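Local structure of putative NADPH:quinone oxidoreductase (Ralstonia eutropha, 3IUP) at residues N156-R168 and N183-I197. The protein binds NADPH and is probably an NADPH-dependent quinone oxidoreductase of the medium-chain dehydrogenase/reductase type. Residues are numbered along the deposited sequence; the frame is centred on the assembly and turned at random.
With NDP (NADPH dihydro-nicotinamide-adenine-dinucleotide phosphate), chain C; ACT (acetate ion), chain H; ACT (acetate ion), chain I.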
loop_
_atom_site.group_PDB
_atom_site.type_symbol
_atom_site.label_atom_id
_atom_site.label_comp_id
_atom_site.label_asym_id
_atom_site.label_seq_id
_atom_site.Cartn_x
_atom_site.Cartn_y
_atom_site.Cartn_z
ATOM N N ASN A 156 1.054 -8.569 22.043
ATOM C CA ASN A 156 1.516 -7.166 22.121
ATOM C C ASN A 156 3.033 -6.978 22.187
ATOM O O ASN A 156 3.592 -6.158 21.399
ATOM C CB ASN A 156 0.737 -6.347 23.166
ATOM C CG ASN A 156 -0.697 -6.067 22.725
ATOM O OD1 ASN A 156 -1.068 -6.290 21.559
ATOM N ND2 ASN A 156 -1.543 -5.603 23.679
ATOM N N PRO A 157 3.734 -7.745 23.037
ATOM C CA PRO A 157 5.170 -7.534 23.091
ATOM C C PRO A 157 5.904 -7.833 21.773
ATOM O O PRO A 157 6.811 -7.087 21.385
ATOM C CB PRO A 157 5.617 -8.467 24.229
ATOM C CG PRO A 157 4.458 -8.525 25.139
ATOM C CD PRO A 157 3.243 -8.521 24.198
ATOM N N LEU A 158 5.545 -8.922 21.102
ATOM C CA LEU A 158 6.262 -9.290 19.898
ATOM C C LEU A 158 5.861 -8.382 18.759
ATOM O O LEU A 158 6.664 -8.157 17.869
ATOM C CB LEU A 158 6.078 -10.745 19.501
ATOM C CG LEU A 158 6.685 -11.704 20.499
ATOM C CD1 LEU A 158 6.303 -13.173 20.138
ATOM C CD2 LEU A 158 8.231 -11.533 20.702
ATOM N N THR A 159 4.626 -7.886 18.756
ATOM C CA THR A 159 4.217 -6.949 17.732
ATOM C C THR A 159 4.983 -5.659 17.917
ATOM O O THR A 159 5.461 -5.094 16.932
ATOM C CB THR A 159 2.714 -6.738 17.735
ATOM O OG1 THR A 159 2.070 -7.996 17.462
ATOM C CG2 THR A 159 2.246 -5.721 16.695
ATOM N N ALA A 160 5.106 -5.182 19.150
ATOM C CA ALA A 160 5.842 -3.935 19.394
ATOM C C ALA A 160 7.284 -4.100 18.959
ATOM O O ALA A 160 7.834 -3.247 18.256
ATOM C CB ALA A 160 5.745 -3.503 20.841
ATOM N N LEU A 161 7.909 -5.193 19.368
ATOM C CA LEU A 161 9.261 -5.457 18.902
ATOM C C LEU A 161 9.300 -5.629 17.388
ATOM O O LEU A 161 10.267 -5.199 16.728
ATOM C CB LEU A 161 9.828 -6.700 19.600
ATOM C CG LEU A 161 10.134 -6.473 21.073
ATOM C CD1 LEU A 161 10.350 -7.831 21.730
ATOM C CD2 LEU A 161 11.352 -5.541 21.259
ATOM N N GLY A 162 8.298 -6.255 16.817
ATOM C CA GLY A 162 8.253 -6.436 15.392
ATOM C C GLY A 162 8.132 -5.176 14.574
ATOM O O GLY A 162 8.601 -5.115 13.444
HETATM N N MSE A 163 7.494 -4.163 15.143
HETATM C CA MSE A 163 7.467 -2.827 14.487
HETATM C C MSE A 163 8.871 -2.274 14.373
HETATM O O MSE A 163 9.246 -1.776 13.326
HETATM C CB MSE A 163 6.578 -1.867 15.288
HETATM C CG MSE A 163 5.212 -2.295 15.244
HETATM SE SE MSE A 163 4.164 -1.029 16.363
HETATM C CE MSE A 163 2.550 -1.740 15.939
ATOM N N VAL A 164 9.635 -2.337 15.455
ATOM C CA VAL A 164 11.016 -1.890 15.433
ATOM C C VAL A 164 11.887 -2.744 14.490
ATOM O O VAL A 164 12.667 -2.215 13.676
ATOM C CB VAL A 164 11.610 -1.806 16.826
ATOM C CG1 VAL A 164 13.101 -1.449 16.747
ATOM C CG2 VAL A 164 10.807 -0.776 17.650
ATOM N N GLU A 165 11.665 -4.045 14.542
ATOM C CA GLU A 165 12.348 -4.964 13.612
ATOM C C GLU A 165 12.055 -4.660 12.130
ATOM O O GLU A 165 12.969 -4.584 11.324
ATOM C CB GLU A 165 12.002 -6.406 13.952
ATOM C CG GLU A 165 12.928 -7.436 13.240
ATOM C CD GLU A 165 14.188 -7.732 14.064
ATOM O OE1 GLU A 165 14.445 -7.065 15.078
ATOM O OE2 GLU A 165 14.929 -8.649 13.667
ATOM N N THR A 166 10.789 -4.487 11.786
ATOM C CA THR A 166 10.371 -4.103 10.475
ATOM C C THR A 166 10.947 -2.768 10.032
ATOM O O THR A 166 11.400 -2.674 8.931
ATOM C CB THR A 166 8.819 -4.024 10.368
ATOM O OG1 THR A 166 8.235 -5.301 10.694
ATOM C CG2 THR A 166 8.377 -3.679 8.975
HETATM N N MSE A 167 10.902 -1.756 10.896
HETATM C CA MSE A 167 11.545 -0.478 10.638
HETATM C C MSE A 167 12.996 -0.660 10.147
HETATM O O MSE A 167 13.414 -0.136 9.082
HETATM C CB MSE A 167 11.545 0.322 11.937
HETATM C CG MSE A 167 12.172 1.676 11.872
HETATM SE SE MSE A 167 12.447 2.426 13.670
HETATM C CE MSE A 167 14.063 1.473 14.080
ATOM N N ARG A 168 13.757 -1.403 10.934
ATOM C CA ARG A 168 15.145 -1.697 10.590
ATOM C C ARG A 168 15.313 -2.514 9.322
ATOM O O ARG A 168 16.149 -2.187 8.494
ATOM C CB ARG A 168 15.811 -2.404 11.742
ATOM C CG ARG A 168 16.081 -1.483 12.920
ATOM C CD ARG A 168 16.420 -2.225 14.143
ATOM N NE ARG A 168 16.856 -1.286 15.173
ATOM C CZ ARG A 168 16.818 -1.531 16.472
ATOM N NH1 ARG A 168 16.408 -2.707 16.939
ATOM N NH2 ARG A 168 17.213 -0.593 17.312
ATOM N N ASN A 183 -2.491 -0.453 25.106
ATOM C CA ASN A 183 -1.491 -1.244 25.785
ATOM C C ASN A 183 -0.218 -1.453 24.953
ATOM O O ASN A 183 0.907 -1.251 25.435
ATOM C CB ASN A 183 -2.042 -2.602 26.254
ATOM C CG ASN A 183 -2.846 -2.524 27.555
ATOM O OD1 ASN A 183 -3.353 -1.489 27.923
ATOM N ND2 ASN A 183 -2.950 -3.654 28.255
ATOM N N LEU A 184 -0.386 -1.848 23.702
ATOM C CA LEU A 184 0.773 -2.081 22.836
ATOM C C LEU A 184 1.603 -0.803 22.629
ATOM O O LEU A 184 2.828 -0.817 22.682
ATOM C CB LEU A 184 0.291 -2.633 21.466
ATOM C CG LEU A 184 1.367 -3.139 20.501
ATOM C CD1 LEU A 184 0.726 -3.970 19.419
ATOM C CD2 LEU A 184 2.140 -1.972 19.896
ATOM N N GLY A 185 0.909 0.300 22.438
ATOM C CA GLY A 185 1.552 1.592 22.283
ATOM C C GLY A 185 2.365 2.015 23.466
ATOM O O GLY A 185 3.462 2.608 23.324
ATOM N N GLN A 186 1.854 1.748 24.655
ATOM C CA GLN A 186 2.599 2.054 25.849
ATOM C C GLN A 186 3.899 1.232 25.898
ATOM O O GLN A 186 4.914 1.758 26.292
ATOM C CB GLN A 186 1.751 1.857 27.107
ATOM C CG GLN A 186 0.601 2.816 27.178
ATOM C CD GLN A 186 -0.358 2.551 28.319
ATOM O OE1 GLN A 186 0.074 2.482 29.445
ATOM N NE2 GLN A 186 -1.684 2.428 28.027
HETATM N N MSE A 187 3.847 -0.028 25.443
HETATM C CA MSE A 187 5.034 -0.858 25.385
HETATM C C MSE A 187 5.980 -0.333 24.367
HETATM O O MSE A 187 7.162 -0.282 24.622
HETATM C CB MSE A 187 4.712 -2.340 25.052
HETATM C CG MSE A 187 3.831 -2.969 25.978
HETATM SE SE MSE A 187 3.501 -4.763 25.267
HETATM C CE MSE A 187 2.291 -5.282 26.705
ATOM N N LEU A 188 5.471 0.025 23.185
ATOM C CA LEU A 188 6.343 0.504 22.125
ATOM C C LEU A 188 7.098 1.753 22.550
ATOM O O LEU A 188 8.298 1.900 22.332
ATOM C CB LEU A 188 5.543 0.735 20.846
ATOM C CG LEU A 188 6.406 1.343 19.733
ATOM C CD1 LEU A 188 7.495 0.313 19.254
ATOM C CD2 LEU A 188 5.450 1.790 18.585
ATOM N N ASN A 189 6.395 2.652 23.224
ATOM C CA ASN A 189 7.047 3.854 23.715
ATOM C C ASN A 189 8.165 3.503 24.711
ATOM O O ASN A 189 9.234 4.066 24.650
ATOM C CB ASN A 189 6.035 4.778 24.353
ATOM C CG ASN A 189 6.675 6.036 24.878
ATOM O OD1 ASN A 189 7.243 6.810 24.110
ATOM N ND2 ASN A 189 6.564 6.255 26.184
ATOM N N GLN A 190 7.946 2.537 25.604
ATOM C CA GLN A 190 9.021 2.121 26.517
ATOM C C GLN A 190 10.243 1.492 25.798
ATOM O O GLN A 190 11.389 1.709 26.185
ATOM C CB GLN A 190 8.499 1.189 27.618
ATOM C CG GLN A 190 7.495 1.851 28.627
ATOM C CD GLN A 190 8.044 3.157 29.195
ATOM O OE1 GLN A 190 9.181 3.189 29.641
ATOM N NE2 GLN A 190 7.280 4.236 29.109
ATOM N N ILE A 191 9.971 0.682 24.782
ATOM C CA ILE A 191 11.045 0.095 23.967
ATOM C C ILE A 191 11.881 1.202 23.355
ATOM O O ILE A 191 13.100 1.201 23.416
ATOM C CB ILE A 191 10.464 -0.810 22.832
ATOM C CG1 ILE A 191 9.862 -2.076 23.384
ATOM C CG2 ILE A 191 11.530 -1.152 21.794
ATOM C CD1 ILE A 191 8.935 -2.757 22.359
ATOM N N CYS A 192 11.215 2.158 22.719
ATOM C CA CYS A 192 11.923 3.206 22.039
ATOM C C CYS A 192 12.706 4.119 22.992
ATOM O O CYS A 192 13.808 4.562 22.662
ATOM C CB CYS A 192 10.954 4.002 21.179
ATOM S SG CYS A 192 10.272 3.065 19.771
ATOM N N LEU A 193 12.150 4.375 24.180
ATOM C CA LEU A 193 12.855 5.136 25.211
ATOM C C LEU A 193 14.104 4.376 25.657
ATOM O O LEU A 193 15.177 4.942 25.716
ATOM C CB LEU A 193 11.951 5.473 26.400
ATOM C CG LEU A 193 10.947 6.600 26.118
ATOM C CD1 LEU A 193 9.855 6.646 27.225
ATOM C CD2 LEU A 193 11.628 7.947 25.948
ATOM N N LYS A 194 13.967 3.091 25.910
ATOM C CA LYS A 194 15.106 2.325 26.411
ATOM C C LYS A 194 16.158 2.134 25.332
ATOM O O LYS A 194 17.374 2.185 25.629
ATOM C CB LYS A 194 14.644 0.976 26.913
ATOM C CG LYS A 194 15.754 0.039 27.407
ATOM C CD LYS A 194 15.100 -1.156 28.130
ATOM C CE LYS A 194 16.131 -2.142 28.669
ATOM N NZ LYS A 194 16.762 -1.623 29.916
ATOM N N ASP A 195 15.710 1.906 24.099
ATOM C CA ASP A 195 16.629 1.635 23.004
ATOM C C ASP A 195 17.097 2.880 22.254
ATOM O O ASP A 195 17.943 2.777 21.375
ATOM C CB ASP A 195 16.005 0.640 22.029
ATOM C CG ASP A 195 15.663 -0.702 22.669
ATOM O OD1 ASP A 195 15.797 -0.865 23.913
ATOM O OD2 ASP A 195 15.213 -1.616 21.938
ATOM N N GLY A 196 16.579 4.065 22.569
ATOM C CA GLY A 196 17.017 5.273 21.867
ATOM C C GLY A 196 16.526 5.364 20.415
ATOM O O GLY A 196 17.230 5.857 19.547
ATOM N N ILE A 197 15.293 4.916 20.184
ATOM C CA ILE A 197 14.638 5.034 18.867
ATOM C C ILE A 197 13.681 6.210 18.891
ATOM O O ILE A 197 12.832 6.322 19.805
ATOM C CB ILE A 197 13.844 3.728 18.563
ATOM C CG1 ILE A 197 14.805 2.539 18.543
ATOM C CG2 ILE A 197 13.097 3.836 17.214
ATOM C CD1 ILE A 197 14.149 1.183 18.675
HETATM P PA NDP C . -5.967 -1.664 23.739
HETATM O O1A NDP C . -5.060 -1.674 24.867
HETATM O O2A NDP C . -7.335 -2.200 23.906
HETATM O O5B NDP C . -6.055 -0.071 23.295
HETATM C C5B NDP C . -6.824 0.223 22.124
HETATM C C4B NDP C . -6.621 1.665 21.773
HETATM O O4B NDP C . -7.363 1.874 20.607
HETATM C C3B NDP C . -7.132 2.630 22.855
HETATM O O3B NDP C . -6.234 3.665 23.193
HETATM C C2B NDP C . -8.375 3.271 22.199
HETATM O O2B NDP C . -8.582 4.640 22.546
HETATM C C1B NDP C . -8.022 3.141 20.724
HETATM N N9A NDP C . -9.196 3.102 19.843
HETATM C C8A NDP C . -10.279 2.261 19.999
HETATM N N7A NDP C . -11.118 2.443 18.965
HETATM C C5A NDP C . -10.580 3.396 18.120
HETATM C C6A NDP C . -10.995 3.992 16.912
HETATM N N6A NDP C . -12.184 3.749 16.334
HETATM N N1A NDP C . -10.182 4.934 16.317
HETATM C C2A NDP C . -9.009 5.324 16.885
HETATM N N3A NDP C . -8.606 4.739 18.063
HETATM C C4A NDP C . -9.370 3.800 18.670
HETATM O O3 NDP C . -5.415 -2.409 22.414
HETATM P PN NDP C . -4.135 -3.296 22.309
HETATM O O1N NDP C . -2.932 -2.655 22.780
HETATM O O2N NDP C . -4.377 -4.688 22.821
HETATM O O5D NDP C . -4.030 -3.415 20.687
HETATM C C5D NDP C . -3.611 -2.271 19.927
HETATM C C4D NDP C . -3.846 -2.528 18.443
HETATM O O4D NDP C . -2.795 -3.414 18.003
HETATM C C3D NDP C . -5.194 -3.179 18.070
HETATM O O3D NDP C . -5.707 -2.648 16.864
HETATM C C2D NDP C . -4.784 -4.625 17.843
HETATM O O2D NDP C . -5.654 -5.389 17.023
HETATM C C1D NDP C . -3.424 -4.393 17.179
HETATM N N1N NDP C . -2.583 -5.611 17.110
HETATM C C2N NDP C . -2.357 -6.109 15.869
HETATM C C3N NDP C . -1.609 -7.242 15.682
HETATM C C7N NDP C . -1.252 -7.705 14.283
HETATM O O7N NDP C . -0.598 -8.930 14.190
HETATM N N7N NDP C . -1.549 -7.034 13.162
HETATM C C4N NDP C . -0.807 -7.779 16.803
HETATM C C5N NDP C . -1.113 -7.144 18.137
HETATM C C6N NDP C . -1.990 -6.071 18.234
HETATM P P2B NDP C . -10.056 5.181 23.032
HETATM O O1X NDP C . -10.041 5.173 24.567
HETATM O O2X NDP C . -11.202 4.328 22.498
HETATM O O3X NDP C . -10.122 6.607 22.463
HETATM C C ACT H . 14.350 -5.228 17.618
HETATM O O ACT H . 15.107 -5.295 18.660
HETATM O OXT ACT H . 14.764 -4.653 16.548
HETATM C CH3 ACT H . 13.001 -5.860 17.621
HETATM C C ACT I . 17.842 -2.573 20.292
HETATM O O ACT I . 16.715 -2.214 19.849
HETATM O OXT ACT I . 18.820 -1.865 19.928
HETATM C CH3 ACT I . 18.015 -3.763 21.194
HETATM O O HOH W 1 -1.431 -5.934 26.744
#
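Leu-184 drops as a knob between Asn-156, Thr-159, Ala-160 and Met-163 of the facing helix. A chi1 of -171° swings CG away from the backbone N, and from there the two methyls go to different walls of the hole. The Leu-184 side chain crosses that of Thr-159 at about a right angle, its CD1 3.6 Å from Thr-159 CG2, while CD2 lies toward Ala-160 CB and Met-163 CE. Ala-160 and Leu-188 bring their CA atoms to 5.2 Å; Ile-191 CD1 packs 3.6 Å from Ala-160 CB and also meets Leu-161 CD2. Toward Asn-156, the extended selenomethionine Met-187 lays SE 3.8 Å from Asn-156 CB and 3.9 Å from Pro-157 CG. At the far end Ile-197 follows Gly-196, the first residue beyond helix 183-195; its CD1 meets Val-164 CG1 tip to tip at a tight 3.4 Å.

Back at the Leu-184 end, where both helices face the cofactor, Asn-156 ND2 donates almost straight (168°) to NADPH O2N at 3.1 Å. A water accepts from Asn-156 ND2 and Asn-183 ND2, the latter also donating to His-341 O. The backbone N atoms of Asn-183 and Leu-184 hold O1A and O1N, so the start of helix 183-195 receives the diphosphate. This helix follows strand 175-177 of the parallel sheet, the strand-turn-helix arrangement by which a Rossmann fold binds its dinucleotide.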